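Local coordinates for protein vinylacetyl-CoA Delta-isomerase (Nitrosopumilus maritimus SCM1, PDB 6VJR) that probably acts as a flavin- and [4Fe-4S]-dependent vinylacetyl-CoA delta-isomerase and 4-hydroxybutyryl-CoA dehydratase, at residues Ala43-Leu48 with Phe98-Gly103. Sequence-based numbering, arbitrary orientation.
With SF4 (iron/sulfur cluster), chain E.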
loop_
_atom_site.group_PDB
_atom_site.type_symbol
_atom_site.label_atom_id
_atom_site.label_comp_id
_atom_site.label_asym_id
_atom_site.label_seq_id
_atom_site.Cartn_x
_atom_site.Cartn_y
_atom_site.Cartn_z
ATOM N N ALA A 43 -24.912 22.227 17.687
ATOM C CA ALA A 43 -26.352 22.472 17.675
ATOM C C ALA A 43 -27.063 21.394 16.859
ATOM O O ALA A 43 -28.189 21.044 17.132
ATOM C CB ALA A 43 -26.646 23.837 17.122
ATOM N N GLU A 44 -26.437 20.927 15.775
ATOM C CA GLU A 44 -27.024 19.894 14.924
ATOM C C GLU A 44 -27.223 18.561 15.662
ATOM O O GLU A 44 -28.119 17.786 15.311
ATOM C CB GLU A 44 -26.240 19.734 13.615
ATOM C CG GLU A 44 -26.616 18.472 12.853
ATOM C CD GLU A 44 -28.021 18.357 12.270
ATOM O OE1 GLU A 44 -28.828 19.311 12.343
ATOM O OE2 GLU A 44 -28.322 17.228 11.764
ATOM N N THR A 45 -26.458 18.300 16.727
ATOM C CA THR A 45 -26.667 17.095 17.513
ATOM C C THR A 45 -27.998 17.175 18.269
ATOM O O THR A 45 -28.580 16.139 18.538
ATOM C CB THR A 45 -25.541 16.847 18.511
ATOM O OG1 THR A 45 -25.474 17.741 19.618
ATOM C CG2 THR A 45 -24.181 16.785 17.840
ATOM N N TYR A 46 -28.428 18.381 18.636
ATOM C CA TYR A 46 -29.736 18.559 19.243
ATOM C C TYR A 46 -30.812 18.475 18.178
ATOM O O TYR A 46 -31.845 17.879 18.420
ATOM C CB TYR A 46 -29.786 19.875 20.022
ATOM C CG TYR A 46 -28.958 19.974 21.297
ATOM C CD1 TYR A 46 -27.641 20.402 21.315
ATOM C CD2 TYR A 46 -29.530 19.637 22.507
ATOM C CE1 TYR A 46 -26.928 20.503 22.506
ATOM C CE2 TYR A 46 -28.861 19.777 23.700
ATOM C CZ TYR A 46 -27.541 20.199 23.709
ATOM O OH TYR A 46 -26.920 20.321 24.916
ATOM N N ASP A 47 -30.612 19.154 17.052
ATOM C CA ASP A 47 -31.618 19.178 15.994
ATOM C C ASP A 47 -31.890 17.773 15.448
ATOM O O ASP A 47 -33.011 17.421 15.132
ATOM C CB ASP A 47 -31.266 20.232 14.952
ATOM C CG ASP A 47 -31.341 21.682 15.445
ATOM O OD1 ASP A 47 -32.148 21.978 16.400
ATOM O OD2 ASP A 47 -30.637 22.533 14.836
ATOM N N LEU A 48 -30.847 16.962 15.273
ATOM C CA LEU A 48 -31.047 15.609 14.785
ATOM C C LEU A 48 -31.931 14.796 15.736
ATOM O O LEU A 48 -32.784 14.046 15.278
ATOM C CB LEU A 48 -29.708 14.934 14.533
ATOM C CG LEU A 48 -29.794 13.476 14.085
ATOM C CD1 LEU A 48 -30.462 13.492 12.722
ATOM C CD2 LEU A 48 -28.467 12.760 14.039
ATOM N N PHE A 98 -18.298 17.041 15.280
ATOM C CA PHE A 98 -19.454 17.596 15.971
ATOM C C PHE A 98 -19.275 17.422 17.494
ATOM O O PHE A 98 -20.207 17.605 18.249
ATOM C CB PHE A 98 -20.770 17.025 15.394
ATOM C CG PHE A 98 -20.698 15.530 15.119
ATOM C CD1 PHE A 98 -20.884 14.621 16.150
ATOM C CD2 PHE A 98 -20.268 15.037 13.869
ATOM C CE1 PHE A 98 -20.805 13.245 15.899
ATOM C CE2 PHE A 98 -20.169 13.669 13.647
ATOM C CZ PHE A 98 -20.443 12.778 14.662
ATOM N N GLN A 99 -18.108 16.921 17.916
ATOM C CA GLN A 99 -17.539 17.158 19.241
ATOM C C GLN A 99 -18.091 16.319 20.390
ATOM O O GLN A 99 -17.368 16.119 21.365
ATOM C CB GLN A 99 -17.657 18.637 19.579
ATOM C CG GLN A 99 -16.837 19.510 18.658
ATOM C CD GLN A 99 -17.431 20.870 18.390
ATOM O OE1 GLN A 99 -17.498 21.728 19.286
ATOM N NE2 GLN A 99 -17.845 21.093 17.140
ATOM N N ARG A 100 -19.349 15.888 20.361
ATOM C CA ARG A 100 -19.996 15.409 21.589
ATOM C C ARG A 100 -19.707 13.907 21.885
ATOM O O ARG A 100 -20.097 13.373 22.946
ATOM C CB ARG A 100 -21.476 15.681 21.308
ATOM C CG ARG A 100 -22.317 16.075 22.502
ATOM C CD ARG A 100 -23.672 16.654 22.156
ATOM N NE ARG A 100 -24.522 16.472 23.330
ATOM C CZ ARG A 100 -25.793 16.710 23.360
ATOM N NH1 ARG A 100 -26.419 17.073 22.269
ATOM N NH2 ARG A 100 -26.459 16.560 24.515
ATOM N N CYS A 101 -19.026 13.215 20.959
ATOM C CA CYS A 101 -18.692 11.794 21.100
ATOM C C CYS A 101 -17.757 11.617 22.298
ATOM O O CYS A 101 -17.813 10.598 22.967
ATOM C CB CYS A 101 -18.014 11.198 19.857
ATOM S SG CYS A 101 -18.938 11.558 18.342
ATOM N N VAL A 102 -16.799 12.545 22.513
ATOM C CA VAL A 102 -15.782 12.342 23.544
ATOM C C VAL A 102 -16.421 12.168 24.923
ATOM O O VAL A 102 -16.100 11.246 25.706
ATOM C CB VAL A 102 -14.762 13.496 23.558
ATOM C CG1 VAL A 102 -13.547 13.089 24.350
ATOM C CG2 VAL A 102 -14.354 13.913 22.168
ATOM N N GLY A 103 -17.380 13.051 25.217
ATOM C CA GLY A 103 -18.075 13.005 26.505
ATOM C C GLY A 103 -18.918 11.741 26.663
ATOM O O GLY A 103 -19.014 11.167 27.759
HETATM FE FE1 SF4 E . -14.173 12.344 17.575
HETATM FE FE2 SF4 E . -15.413 12.352 15.122
HETATM FE FE3 SF4 E . -15.413 14.517 16.564
HETATM FE FE4 SF4 E . -17.028 12.486 17.241
HETATM S S1 SF4 E . -17.220 13.796 15.435
HETATM S S2 SF4 E . -15.650 13.718 18.692
HETATM S S3 SF4 E . -15.618 10.698 16.738
HETATM S S4 SF4 E . -13.539 13.489 15.783
#
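From CG to NE the side chain of R100 runs extended, long enough to carry its guanidinium from the segment 98-103 to T45 and Y46 on helix 36-51. On the helix, T45 has OG1 between its backbone N and carbonyl carbon (chi1 71°), where it meets R100 at the guanidinium edge. NH1 of R100 donates to OG1 of T45 over 2.9 Å, a nearly straight bond with the oxygen in the guanidinium plane; OG1 is also hydrogen-bonded to O of V42, one turn back. The same NH1 sits over the centre of the Y46 ring, 3.4 Å above its plane. Guanidinium and ring are stacked with their planes 29° apart, and R100 CZ lies 4.3 Å from the ring centroid, a cation-pi contact over the face. Y46 OH is hydrogen-bonded to O of N140, while NH2 of R100 makes a weak hydrogen bond to O of L141. With an alanine at R100 the Y46 face would probably lose its cation and a gap would be likely to open between helix 36-51 and the segment 98-103.

On the other branch of T45, the methyl CG2 approaches F98, 4.2 Å from its CB. The F98 ring spreads one face over the cluster, with S1 of SF4 3.3 Å above the centre of the ring plane. Three residues further along, SG of C101 binds FE4 of the cluster at 2.4 Å, and CG2 of V102 packs near sulfide S2; V102 also touches the FAD. The buried charge of R100 thus meets a hydroxyl and an aromatic face, tying helix 36-51 to the segment that carries the cluster ligand C101, while F98 gives the cluster a nonpolar cover.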